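PDB 2Q0X: paraflagellar rod component from Trypanosoma brucei, which is of unknown function but adopts the alpha/beta hydrolase fold and is probably a component of the paraflagellar rod. Local coordinates for residues Lys181-Pro186 / Glu271-Leu276. Numbering follows the deposited sequence.
Sequences KHYDIP and ELRRVL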
loop_
_atom_site.group_PDB
_atom_site.type_symbol
_atom_site.label_atom_id
_atom_site.label_comp_id
_atom_site.label_asym_id
_atom_site.label_seq_id
_atom_site.Cartn_x
_atom_site.Cartn_y
_atom_site.Cartn_z
ATOM N N LYS A 181 7.067 13.345 -17.622
ATOM C CA LYS A 181 8.051 14.076 -18.425
ATOM C C LYS A 181 8.717 15.184 -17.601
ATOM O O LYS A 181 9.816 15.627 -17.918
ATOM C CB LYS A 181 7.422 14.592 -19.744
ATOM C CG LYS A 181 7.060 16.075 -19.790
ATOM C CD LYS A 181 6.416 16.467 -21.119
ATOM C CE LYS A 181 4.948 16.029 -21.233
ATOM N NZ LYS A 181 4.745 14.815 -22.093
ATOM N N HIS A 182 8.068 15.587 -16.514
ATOM C CA HIS A 182 8.564 16.660 -15.656
ATOM C C HIS A 182 9.286 16.202 -14.381
ATOM O O HIS A 182 9.929 17.012 -13.725
ATOM C CB HIS A 182 7.413 17.614 -15.324
ATOM C CG HIS A 182 7.012 18.478 -16.480
ATOM N ND1 HIS A 182 5.816 18.326 -17.146
ATOM C CD2 HIS A 182 7.671 19.479 -17.111
ATOM C CE1 HIS A 182 5.742 19.214 -18.123
ATOM N NE2 HIS A 182 6.855 19.926 -18.123
ATOM N N TYR A 183 9.189 14.925 -14.022
ATOM C CA TYR A 183 9.982 14.385 -12.908
ATOM C C TYR A 183 10.370 12.957 -13.224
ATOM O O TYR A 183 9.757 12.348 -14.089
ATOM C CB TYR A 183 9.205 14.457 -11.578
ATOM C CG TYR A 183 10.101 14.547 -10.350
ATOM C CD1 TYR A 183 10.938 15.630 -10.166
ATOM C CD2 TYR A 183 10.118 13.538 -9.403
ATOM C CE1 TYR A 183 11.756 15.722 -9.056
ATOM C CE2 TYR A 183 10.929 13.610 -8.293
ATOM C CZ TYR A 183 11.752 14.705 -8.119
ATOM O OH TYR A 183 12.560 14.787 -7.012
ATOM N N ASP A 184 11.386 12.430 -12.540
ATOM C CA ASP A 184 11.890 11.073 -12.821
ATOM C C ASP A 184 11.319 9.988 -11.902
ATOM O O ASP A 184 10.712 9.040 -12.364
ATOM C CB ASP A 184 13.432 11.030 -12.817
ATOM C CG ASP A 184 14.055 11.781 -11.653
ATOM O OD1 ASP A 184 13.317 12.244 -10.769
ATOM O OD2 ASP A 184 15.292 11.912 -11.632
ATOM N N ILE A 185 11.529 10.128 -10.598
ATOM C CA ILE A 185 11.020 9.175 -9.628
ATOM C C ILE A 185 9.487 9.292 -9.623
ATOM O O ILE A 185 8.968 10.401 -9.766
ATOM C CB ILE A 185 11.623 9.480 -8.233
ATOM C CG1 ILE A 185 13.135 9.189 -8.241
ATOM C CG2 ILE A 185 10.903 8.689 -7.129
ATOM C CD1 ILE A 185 13.860 9.744 -7.042
ATOM N N PRO A 186 8.758 8.159 -9.504
ATOM C CA PRO A 186 7.294 8.259 -9.436
ATOM C C PRO A 186 6.763 9.080 -8.260
ATOM O O PRO A 186 7.150 8.863 -7.106
ATOM C CB PRO A 186 6.838 6.802 -9.347
ATOM C CG PRO A 186 7.961 6.007 -9.870
ATOM C CD PRO A 186 9.205 6.754 -9.490
ATOM N N GLU A 271 18.512 5.347 -14.874
ATOM C CA GLU A 271 18.696 6.747 -15.215
ATOM C C GLU A 271 17.488 7.582 -14.796
ATOM O O GLU A 271 17.352 8.727 -15.211
ATOM C CB GLU A 271 18.951 6.898 -16.721
ATOM N N LEU A 272 16.615 7.021 -13.960
ATOM C CA LEU A 272 15.469 7.767 -13.408
ATOM C C LEU A 272 15.561 7.852 -11.883
ATOM O O LEU A 272 14.559 8.042 -11.190
ATOM C CB LEU A 272 14.156 7.127 -13.871
ATOM C CG LEU A 272 13.918 7.205 -15.387
ATOM C CD1 LEU A 272 12.801 6.256 -15.788
ATOM C CD2 LEU A 272 13.604 8.621 -15.861
ATOM N N ARG A 273 16.791 7.716 -11.386
ATOM C CA ARG A 273 17.138 7.875 -9.960
ATOM C C ARG A 273 16.453 6.843 -9.065
ATOM O O ARG A 273 16.127 7.131 -7.916
ATOM C CB ARG A 273 16.865 9.300 -9.474
ATOM C CG ARG A 273 17.809 10.319 -10.083
ATOM C CD ARG A 273 17.830 11.605 -9.317
ATOM N NE ARG A 273 16.507 12.218 -9.229
ATOM C CZ ARG A 273 15.933 12.621 -8.100
ATOM N NH1 ARG A 273 16.560 12.513 -6.945
ATOM N NH2 ARG A 273 14.723 13.151 -8.128
ATOM N N ARG A 274 16.273 5.636 -9.605
ATOM C CA ARG A 274 15.707 4.529 -8.875
ATOM C C ARG A 274 16.786 3.488 -8.573
ATOM O O ARG A 274 17.607 3.180 -9.412
ATOM C CB ARG A 274 14.578 3.914 -9.701
ATOM C CG ARG A 274 13.501 4.947 -10.087
ATOM C CD ARG A 274 12.111 4.492 -9.691
ATOM N NE ARG A 274 11.351 3.996 -10.837
ATOM C CZ ARG A 274 10.221 3.295 -10.755
ATOM N NH1 ARG A 274 9.703 2.950 -9.578
ATOM N NH2 ARG A 274 9.614 2.922 -11.869
ATOM N N VAL A 275 16.792 2.967 -7.357
ATOM C CA VAL A 275 17.732 1.922 -6.996
ATOM C C VAL A 275 17.202 0.593 -7.546
ATOM O O VAL A 275 16.076 0.176 -7.241
ATOM C CB VAL A 275 17.979 1.876 -5.461
ATOM C CG1 VAL A 275 18.830 0.681 -5.072
ATOM C CG2 VAL A 275 18.641 3.155 -5.012
ATOM N N LEU A 276 17.999 -0.032 -8.407
ATOM C CA LEU A 276 17.697 -1.349 -8.937
ATOM C C LEU A 276 18.258 -2.421 -8.010
ATOM O O LEU A 276 17.666 -3.481 -7.840
ATOM C CB LEU A 276 18.308 -1.515 -10.338
ATOM C CG LEU A 276 17.854 -0.514 -11.407
ATOM C CD1 LEU A 276 18.634 -0.734 -12.719
ATOM C CD2 LEU A 276 16.343 -0.612 -11.646
HETATM O O HOH W 1 16.768 11.432 -14.174
#
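A side-on salt bridge between Asp184 and Arg273 ties two loops of this alpha/beta hydrolase fold together: segment 181-186, on the way from helix 154-170 to helix 189-193, and segment 271-276, which leaves the turn after strand 268-269 and runs into its antiparallel partner 275-277. The pair is bidentate, one nitrogen to each oxygen, and so fixes the loop-loop junction. Asp184 OD2 lies close to the guanidinium plane, 2.7 Å from Arg273 NE, while NH2 reaches the syn lone pair of OD1 at 3.1 Å; the carboxylate and guanidinium planes are 36° apart. Asp184 CG sits between its own backbone N and carbonyl carbon (chi1 45°), which brings OD1 back to accept from Ile185 N as well, from above the carboxylate plane. A water donates to both OD2 and Glu271 O, adding a second link between the loops.

The buried guanidinium has further partners. Its NH1 bonds to Val143 O and Thr199 OG1, and NH2 also makes a weak bond to Tyr183 OH, whose stronger partner is Glu202. The phenol ring stands almost perpendicular to the guanidinium, at 86°, while Ile185 CD1 lies over one face of that group, toward its rim, 3.6 Å above the plane. Toward the second subunit, whose Tyr25 packs on Arg274, Pro186 CG packs on one face of the Arg274 guanidinium, offset toward its rim, 3.5 Å from NH1.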